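Local coordinates for protein Per a 4 allergen (Periplaneta americana, PDB 3EBW) that is a major cockroach allergen with a lipocalin-like beta barrel, and so probably carries small hydrophobic ligands, at residues Y44-S56 / S69-I83. Sequence-based numbering, arbitrary orientation.
Sequences YTLDENGVIQVTS and STGTVPSWTEDTFDI. Unlike the reference sequence in segment 69-83: Asp79 (reference Asn).
Val54 and Gly71 pair across two neighbouring antiparallel strands of the lipocalin-like barrel, and they illustrate how a beta hairpin in such a wall combines a backbone seam with two differently composed faces. The axes of 52-56 and 69-72 run at 159° to each other, 4.5 Å apart at closest approach. Val54 N donates to Gly71 O and Gly71 N returns a bond to Val54 O; Ser56 and Ser69 repeat this reciprocal pattern, and Val73 N extends it to Ile52 O at 3.0 Å. Between these rungs the alpha hydrogens of Thr70 and Thr72 lean on the carbonyl oxygens of Val54 and Ile52.

One face of the seam, bearing Gln53, Thr55, Thr70 and Thr72, is largely polar. At the loop end the methyls Val51 CG1 and Thr72 CG2 meet at 3.6 Å.

The face bearing Val54 and Gly71 turns to buried apolar side chains toward the Ile52 end, with Ser56 and Ser69 at the other end. Val54 CG2 sits over the centre of the Tyr44 ring, while Val73 CG1 comes to the edge of that ring. Tyr44 OH then reaches Phe81 CE2 at 3.7 Å, the two side chains crossing at about a right angle. Ile52 CD1 meets Trp76 CZ3, also at 3.7 Å; Met15 touches both Trp76 and Phe81, tying this end of the sheet to a loop near the N-terminus.

Back on the polar face, Thr55 and Thr70 both place OG1 beside their own backbone N (chi1 -85° and -74°), which brings the hydroxyls into a hydrogen bond between Thr55 OG1 and Thr70 OG1, 2.6 Å.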
ATOM      1  N   TYR A  44     -14.866 -21.089  -2.788  1.00 37.00           N
ATOM      2  CA  TYR A  44     -16.322 -21.100  -2.621  1.00 38.37           C
ATOM      3  C   TYR A  44     -16.871 -22.482  -2.966  1.00 40.54           C
ATOM      4  O   TYR A  44     -16.603 -23.052  -4.024  1.00 39.96           O
ATOM      5  CB  TYR A  44     -16.974 -20.015  -3.468  1.00 40.40           C
ATOM      6  CG  TYR A  44     -16.707 -18.642  -2.935  1.00 37.97           C
ATOM      7  CD1 TYR A  44     -17.620 -17.999  -2.103  1.00 36.75           C
ATOM      8  CD2 TYR A  44     -15.545 -17.952  -3.294  1.00 38.78           C
ATOM      9  CE1 TYR A  44     -17.385 -16.687  -1.652  1.00 35.06           C
ATOM     10  CE2 TYR A  44     -15.308 -16.658  -2.856  1.00 37.37           C
ATOM     11  CZ  TYR A  44     -16.231 -16.034  -2.047  1.00 36.52           C
ATOM     12  OH  TYR A  44     -16.029 -14.734  -1.696  1.00 38.32           O
ATOM     13  N   THR A  45     -17.644 -22.995  -2.024  1.00 48.09           N
ATOM     14  CA  THR A  45     -18.219 -24.319  -2.092  1.00 50.94           C
ATOM     15  C   THR A  45     -19.697 -24.265  -1.779  1.00 52.17           C
ATOM     16  O   THR A  45     -20.116 -23.611  -0.815  1.00 52.55           O
ATOM     17  CB  THR A  45     -17.516 -25.181  -1.061  1.00 52.20           C
ATOM     18  OG1 THR A  45     -16.185 -25.437  -1.521  1.00 54.05           O
ATOM     19  CG2 THR A  45     -18.273 -26.449  -0.779  1.00 52.17           C
ATOM     20  N   LEU A  46     -20.488 -24.941  -2.609  1.00 45.53           N
ATOM     21  CA  LEU A  46     -21.936 -25.007  -2.429  1.00 46.04           C
ATOM     22  C   LEU A  46     -22.342 -26.314  -1.733  1.00 45.33           C
ATOM     23  O   LEU A  46     -22.246 -27.384  -2.314  1.00 45.78           O
ATOM     24  CB  LEU A  46     -22.625 -24.907  -3.788  1.00 61.88           C
ATOM     25  CG  LEU A  46     -24.082 -25.374  -3.824  1.00 64.97           C
ATOM     26  CD1 LEU A  46     -24.994 -24.528  -2.916  1.00 64.96           C
ATOM     27  CD2 LEU A  46     -24.539 -25.316  -5.268  1.00 66.35           C
ATOM     28  N   ASP A  47     -22.778 -26.232  -0.483  1.00 41.27           N
ATOM     29  CA  ASP A  47     -23.219 -27.419   0.252  1.00 41.81           C
ATOM     30  C   ASP A  47     -24.587 -27.895  -0.231  1.00 43.66           C
ATOM     31  O   ASP A  47     -25.307 -27.165  -0.929  1.00 43.76           O
ATOM     32  CB  ASP A  47     -23.310 -27.109   1.736  1.00 56.04           C
ATOM     33  CG  ASP A  47     -22.076 -26.421   2.251  1.00 55.56           C
ATOM     34  OD1 ASP A  47     -20.992 -26.641   1.659  1.00 53.84           O
ATOM     35  OD2 ASP A  47     -22.195 -25.678   3.251  1.00 54.56           O
ATOM     36  N   GLU A  48     -24.975 -29.108   0.152  1.00 96.95           N
ATOM     37  CA  GLU A  48     -26.261 -29.629  -0.296  1.00 97.32           C
ATOM     38  C   GLU A  48     -27.507 -29.053   0.372  1.00 95.12           C
ATOM     39  O   GLU A  48     -28.625 -29.296  -0.082  1.00 95.64           O
ATOM     40  CB  GLU A  48     -26.270 -31.148  -0.209  1.00 89.85           C
ATOM     41  CG  GLU A  48     -25.915 -31.786  -1.527  1.00 94.30           C
ATOM     42  CD  GLU A  48     -25.906 -33.288  -1.453  1.00 98.43           C
ATOM     43  OE1 GLU A  48     -26.952 -33.860  -1.065  1.00 99.24           O
ATOM     44  OE2 GLU A  48     -24.854 -33.893  -1.778  1.00 98.90           O
ATOM     45  N   ASN A  49     -27.320 -28.287   1.442  1.00 41.51           N
ATOM     46  CA  ASN A  49     -28.442 -27.672   2.124  1.00 39.46           C
ATOM     47  C   ASN A  49     -28.575 -26.239   1.581  1.00 38.39           C
ATOM     48  O   ASN A  49     -29.192 -25.348   2.199  1.00 37.44           O
ATOM     49  CB  ASN A  49     -28.187 -27.683   3.619  1.00 51.49           C
ATOM     50  CG  ASN A  49     -26.916 -26.986   3.977  1.00 52.18           C
ATOM     51  OD1 ASN A  49     -25.979 -26.956   3.174  1.00 54.90           O
ATOM     52  ND2 ASN A  49     -26.858 -26.420   5.179  1.00 49.77           N
ATOM     53  N   GLY A  50     -27.967 -26.043   0.411  1.00 43.04           N
ATOM     54  CA  GLY A  50     -28.018 -24.777  -0.286  1.00 43.52           C
ATOM     55  C   GLY A  50     -27.025 -23.716   0.123  1.00 42.42           C
ATOM     56  O   GLY A  50     -26.810 -22.770  -0.622  1.00 41.40           O
ATOM     57  N   VAL A  51     -26.425 -23.862   1.296  1.00 52.61           N
ATOM     58  CA  VAL A  51     -25.467 -22.878   1.782  1.00 52.26           C
ATOM     59  C   VAL A  51     -24.203 -22.755   0.957  1.00 50.22           C
ATOM     60  O   VAL A  51     -23.596 -23.755   0.605  1.00 50.16           O
ATOM     61  CB  VAL A  51     -25.009 -23.175   3.227  1.00 46.92           C
ATOM     62  CG1 VAL A  51     -23.972 -22.153   3.644  1.00 45.60           C
ATOM     63  CG2 VAL A  51     -26.200 -23.129   4.185  1.00 47.99           C
ATOM     64  N   ILE A  52     -23.822 -21.525   0.628  1.00 46.83           N
ATOM     65  CA  ILE A  52     -22.573 -21.326  -0.092  1.00 45.37           C
ATOM     66  C   ILE A  52     -21.528 -21.082   0.988  1.00 44.63           C
ATOM     67  O   ILE A  52     -21.637 -20.182   1.833  1.00 44.56           O
ATOM     68  CB  ILE A  52     -22.600 -20.142  -1.042  1.00 36.79           C
ATOM     69  CG1 ILE A  52     -23.581 -20.422  -2.179  1.00 36.31           C
ATOM     70  CG2 ILE A  52     -21.189 -19.910  -1.596  1.00 35.73           C
ATOM     71  CD1 ILE A  52     -23.460 -19.452  -3.304  1.00 35.52           C
ATOM     72  N   GLN A  53     -20.511 -21.910   0.969  1.00 40.78           N
ATOM     73  CA  GLN A  53     -19.496 -21.826   1.980  1.00 39.61           C
ATOM     74  C   GLN A  53     -18.223 -21.209   1.417  1.00 36.39           C
ATOM     75  O   GLN A  53     -17.832 -21.474   0.262  1.00 34.20           O
ATOM     76  CB  GLN A  53     -19.235 -23.234   2.471  1.00 56.32           C
ATOM     77  CG  GLN A  53     -18.974 -23.353   3.917  1.00 59.77           C
ATOM     78  CD  GLN A  53     -19.012 -24.790   4.322  1.00 63.63           C
ATOM     79  OE1 GLN A  53     -18.279 -25.619   3.770  1.00 65.91           O
ATOM     80  NE2 GLN A  53     -19.886 -25.113   5.280  1.00 64.65           N
ATOM     81  N   VAL A  54     -17.575 -20.369   2.216  1.00 40.83           N
ATOM     82  CA  VAL A  54     -16.335 -19.785   1.740  1.00 37.87           C
ATOM     83  C   VAL A  54     -15.165 -19.990   2.697  1.00 39.58           C
ATOM     84  O   VAL A  54     -15.271 -19.794   3.907  1.00 34.90           O
ATOM     85  CB  VAL A  54     -16.497 -18.293   1.410  1.00 27.35           C
ATOM     86  CG1 VAL A  54     -16.607 -17.475   2.672  1.00 23.90           C
ATOM     87  CG2 VAL A  54     -15.343 -17.854   0.540  1.00 24.43           C
ATOM     88  N   THR A  55     -14.057 -20.455   2.131  1.00 21.68           N
ATOM     89  CA  THR A  55     -12.856 -20.656   2.915  1.00 22.74           C
ATOM     90  C   THR A  55     -11.720 -19.799   2.415  1.00 24.01           C
ATOM     91  O   THR A  55     -11.313 -19.881   1.262  1.00 20.22           O
ATOM     92  CB  THR A  55     -12.379 -22.119   2.917  1.00 37.95           C
ATOM     93  OG1 THR A  55     -13.079 -22.843   3.941  1.00 39.21           O
ATOM     94  CG2 THR A  55     -10.879 -22.186   3.202  1.00 37.39           C
ATOM     95  N   SER A  56     -11.219 -18.980   3.324  1.00 43.35           N
ATOM     96  CA  SER A  56     -10.097 -18.102   3.054  1.00 46.93           C
ATOM     97  C   SER A  56      -8.809 -18.793   3.507  1.00 49.39           C
ATOM     98  O   SER A  56      -8.692 -19.240   4.657  1.00 47.32           O
ATOM     99  CB  SER A  56     -10.262 -16.805   3.816  1.00 50.94           C
ATOM    100  OG  SER A  56      -9.032 -16.135   3.834  1.00 56.09           O
ATOM    101  N   SER A  69      -9.548 -19.600   7.358  1.00 57.98           N
ATOM    102  CA  SER A  69     -10.799 -19.096   7.910  1.00 58.33           C
ATOM    103  C   SER A  69     -11.969 -19.464   7.000  1.00 57.05           C
ATOM    104  O   SER A  69     -11.826 -19.542   5.778  1.00 55.20           O
ATOM    105  CB  SER A  69     -10.729 -17.581   8.071  1.00104.30           C
ATOM    106  OG  SER A  69     -11.892 -17.106   8.712  1.00108.92           O
ATOM    107  N   THR A  70     -13.128 -19.693   7.597  1.00 65.40           N
ATOM    108  CA  THR A  70     -14.297 -20.053   6.819  1.00 64.72           C
ATOM    109  C   THR A  70     -15.463 -19.144   7.135  1.00 62.98           C
ATOM    110  O   THR A  70     -15.497 -18.485   8.167  1.00 64.81           O
ATOM    111  CB  THR A  70     -14.719 -21.527   7.078  1.00 62.51           C
ATOM    112  OG1 THR A  70     -13.803 -22.415   6.425  1.00 64.08           O
ATOM    113  CG2 THR A  70     -16.119 -21.797   6.554  1.00 63.72           C
ATOM    114  N   GLY A  71     -16.412 -19.099   6.216  1.00 39.77           N
ATOM    115  CA  GLY A  71     -17.599 -18.297   6.410  1.00 37.34           C
ATOM    116  C   GLY A  71     -18.609 -18.723   5.373  1.00 35.67           C
ATOM    117  O   GLY A  71     -18.271 -19.399   4.401  1.00 35.15           O
ATOM    118  N   THR A  72     -19.857 -18.338   5.567  1.00 48.33           N
ATOM    119  CA  THR A  72     -20.887 -18.677   4.595  1.00 48.95           C
ATOM    120  C   THR A  72     -21.340 -17.355   4.010  1.00 49.25           C
ATOM    121  O   THR A  72     -21.202 -16.312   4.671  1.00 49.77           O
ATOM    122  CB  THR A  72     -22.100 -19.348   5.272  1.00 32.31           C
ATOM    123  OG1 THR A  72     -22.688 -18.439   6.217  1.00 33.12           O
ATOM    124  CG2 THR A  72     -21.665 -20.625   6.001  1.00 31.98           C
ATOM    125  N   VAL A  73     -21.829 -17.381   2.771  1.00 33.12           N
ATOM    126  CA  VAL A  73     -22.362 -16.163   2.159  1.00 31.56           C
ATOM    127  C   VAL A  73     -23.887 -16.328   2.228  1.00 29.49           C
ATOM    128  O   VAL A  73     -24.483 -16.893   1.356  1.00 27.92           O
ATOM    129  CB  VAL A  73     -21.824 -15.927   0.678  1.00 37.41           C
ATOM    130  CG1 VAL A  73     -21.282 -17.203   0.077  1.00 34.88           C
ATOM    131  CG2 VAL A  73     -22.924 -15.336  -0.197  1.00 39.05           C
ATOM    132  N   PRO A  74     -24.511 -15.828   3.304  1.00 36.07           N
ATOM    133  CA  PRO A  74     -25.933 -15.863   3.625  1.00 36.43           C
ATOM    134  C   PRO A  74     -26.892 -15.098   2.745  1.00 37.77           C
ATOM    135  O   PRO A  74     -28.100 -15.318   2.808  1.00 38.83           O
ATOM    136  CB  PRO A  74     -25.960 -15.376   5.065  1.00 53.84           C
ATOM    137  CG  PRO A  74     -24.961 -14.343   5.048  1.00 55.46           C
ATOM    138  CD  PRO A  74     -23.812 -15.015   4.313  1.00 54.25           C
ATOM    139  N   SER A  75     -26.380 -14.183   1.940  1.00 47.62           N
ATOM    140  CA  SER A  75     -27.252 -13.434   1.037  1.00 48.28           C
ATOM    141  C   SER A  75     -26.454 -12.759  -0.042  1.00 49.35           C
ATOM    142  O   SER A  75     -25.236 -12.816  -0.047  1.00 50.13           O
ATOM    143  CB  SER A  75     -28.053 -12.389   1.796  1.00 31.04           C
ATOM    144  OG  SER A  75     -27.258 -11.288   2.125  1.00 34.83           O
ATOM    145  N   TRP A  76     -27.151 -12.143  -0.972  1.00 44.52           N
ATOM    146  CA  TRP A  76     -26.489 -11.444  -2.056  1.00 47.13           C
ATOM    147  C   TRP A  76     -27.472 -10.770  -2.987  1.00 48.42           C
ATOM    148  O   TRP A  76     -28.441 -11.369  -3.450  1.00 50.60           O
ATOM    149  CB  TRP A  76     -25.550 -12.391  -2.822  1.00 46.13           C
ATOM    150  CG  TRP A  76     -26.124 -13.262  -3.888  1.00 48.31           C
ATOM    151  CD1 TRP A  76     -26.472 -12.890  -5.162  1.00 48.13           C
ATOM    152  CD2 TRP A  76     -26.246 -14.692  -3.845  1.00 48.79           C
ATOM    153  NE1 TRP A  76     -26.783 -14.011  -5.916  1.00 48.18           N
ATOM    154  CE2 TRP A  76     -26.650 -15.123  -5.128  1.00 48.24           C
ATOM    155  CE3 TRP A  76     -26.040 -15.652  -2.849  1.00 49.37           C
ATOM    156  CZ2 TRP A  76     -26.845 -16.465  -5.431  1.00 48.39           C
ATOM    157  CZ3 TRP A  76     -26.233 -16.982  -3.160  1.00 48.69           C
ATOM    158  CH2 TRP A  76     -26.628 -17.377  -4.437  1.00 48.91           C
ATOM    159  N   THR A  77     -27.233  -9.491  -3.222  1.00 43.29           N
ATOM    160  CA  THR A  77     -28.068  -8.682  -4.089  1.00 44.86           C
ATOM    161  C   THR A  77     -27.644  -8.754  -5.545  1.00 44.74           C
ATOM    162  O   THR A  77     -26.949  -9.679  -5.958  1.00 44.42           O
ATOM    163  CB  THR A  77     -28.053  -7.242  -3.643  1.00 55.61           C
ATOM    164  OG1 THR A  77     -28.088  -7.215  -2.220  1.00 55.00           O
ATOM    165  CG2 THR A  77     -29.294  -6.516  -4.157  1.00 60.54           C
ATOM    166  N   GLU A  78     -28.084  -7.772  -6.318  1.00 57.25           N
ATOM    167  CA  GLU A  78     -27.807  -7.707  -7.741  1.00 58.20           C
ATOM    168  C   GLU A  78     -26.309  -7.586  -8.039  1.00 57.81           C
ATOM    169  O   GLU A  78     -25.832  -8.089  -9.058  1.00 57.30           O
ATOM    170  CB  GLU A  78     -28.599  -6.544  -8.339  1.00 66.44           C
ATOM    171  CG  GLU A  78     -28.965  -6.735  -9.804  1.00 69.76           C
ATOM    172  CD  GLU A  78     -29.625  -8.068 -10.070  1.00 70.12           C
ATOM    173  OE1 GLU A  78     -30.756  -8.286  -9.588  1.00 69.66           O
ATOM    174  OE2 GLU A  78     -29.003  -8.902 -10.760  1.00 69.88           O
ATOM    175  N   ASP A  79     -25.570  -6.945  -7.137  1.00 48.62           N
ATOM    176  CA  ASP A  79     -24.119  -6.783  -7.290  1.00 47.45           C
ATOM    177  C   ASP A  79     -23.471  -6.632  -5.906  1.00 47.68           C
ATOM    178  O   ASP A  79     -22.557  -5.832  -5.715  1.00 46.51           O
ATOM    179  CB  ASP A  79     -23.831  -5.539  -8.109  1.00 38.86           C
ATOM    180  CG  ASP A  79     -24.273  -4.259  -7.400  1.00 39.03           C
ATOM    181  OD1 ASP A  79     -24.903  -4.344  -6.324  1.00 39.62           O
ATOM    182  OD2 ASP A  79     -23.985  -3.160  -7.923  1.00 40.93           O
ATOM    183  N   THR A  80     -23.948  -7.413  -4.943  1.00 55.48           N
ATOM    184  CA  THR A  80     -23.456  -7.330  -3.578  1.00 53.59           C
ATOM    185  C   THR A  80     -23.504  -8.682  -2.926  1.00 51.11           C
ATOM    186  O   THR A  80     -24.360  -9.467  -3.255  1.00 49.79           O
ATOM    187  CB  THR A  80     -24.349  -6.366  -2.781  1.00 66.69           C
ATOM    188  OG1 THR A  80     -23.841  -5.039  -2.933  1.00 67.98           O
ATOM    189  CG2 THR A  80     -24.438  -6.754  -1.315  1.00 66.60           C
ATOM    190  N   PHE A  81     -22.569  -8.990  -2.036  1.00 46.77           N
ATOM    191  CA  PHE A  81     -22.675 -10.264  -1.340  1.00 47.06           C
ATOM    192  C   PHE A  81     -22.205 -10.115   0.079  1.00 46.77           C
ATOM    193  O   PHE A  81     -21.324  -9.327   0.352  1.00 48.48           O
ATOM    194  CB  PHE A  81     -21.944 -11.405  -2.066  1.00 41.04           C
ATOM    195  CG  PHE A  81     -20.463 -11.238  -2.177  1.00 41.27           C
ATOM    196  CD1 PHE A  81     -19.910 -10.585  -3.268  1.00 41.01           C
ATOM    197  CD2 PHE A  81     -19.612 -11.809  -1.235  1.00 40.53           C
ATOM    198  CE1 PHE A  81     -18.536 -10.515  -3.417  1.00 43.25           C
ATOM    199  CE2 PHE A  81     -18.246 -11.739  -1.381  1.00 38.89           C
ATOM    200  CZ  PHE A  81     -17.706 -11.095  -2.468  1.00 42.30           C
ATOM    201  N   ASP A  82     -22.829 -10.826   1.004  1.00 46.04           N
ATOM    202  CA  ASP A  82     -22.427 -10.721   2.393  1.00 45.78           C
ATOM    203  C   ASP A  82     -21.712 -11.995   2.869  1.00 46.82           C
ATOM    204  O   ASP A  82     -21.870 -13.077   2.286  1.00 44.35           O
ATOM    205  CB  ASP A  82     -23.644 -10.423   3.274  1.00 44.06           C
ATOM    206  CG  ASP A  82     -24.427  -9.155   2.819  1.00 47.67           C
ATOM    207  OD1 ASP A  82     -25.040  -8.474   3.690  1.00 44.97           O
ATOM    208  OD2 ASP A  82     -24.447  -8.841   1.590  1.00 50.33           O
ATOM    209  N   ILE A  83     -20.893 -11.851   3.908  1.00 40.42           N
ATOM    210  CA  ILE A  83     -20.174 -12.965   4.475  1.00 41.64           C
ATOM    211  C   ILE A  83     -20.545 -13.055   5.936  1.00 45.16           C
ATOM    212  O   ILE A  83     -20.681 -12.040   6.617  1.00 42.58           O
ATOM    213  CB  ILE A  83     -18.692 -12.778   4.320  1.00 26.69           C
ATOM    214  CG1 ILE A  83     -18.392 -12.572   2.833  1.00 24.63           C
ATOM    215  CG2 ILE A  83     -17.937 -13.981   4.900  1.00 23.57           C
ATOM    216  CD1 ILE A  83     -18.510 -13.768   1.957  1.00 22.97           C
TER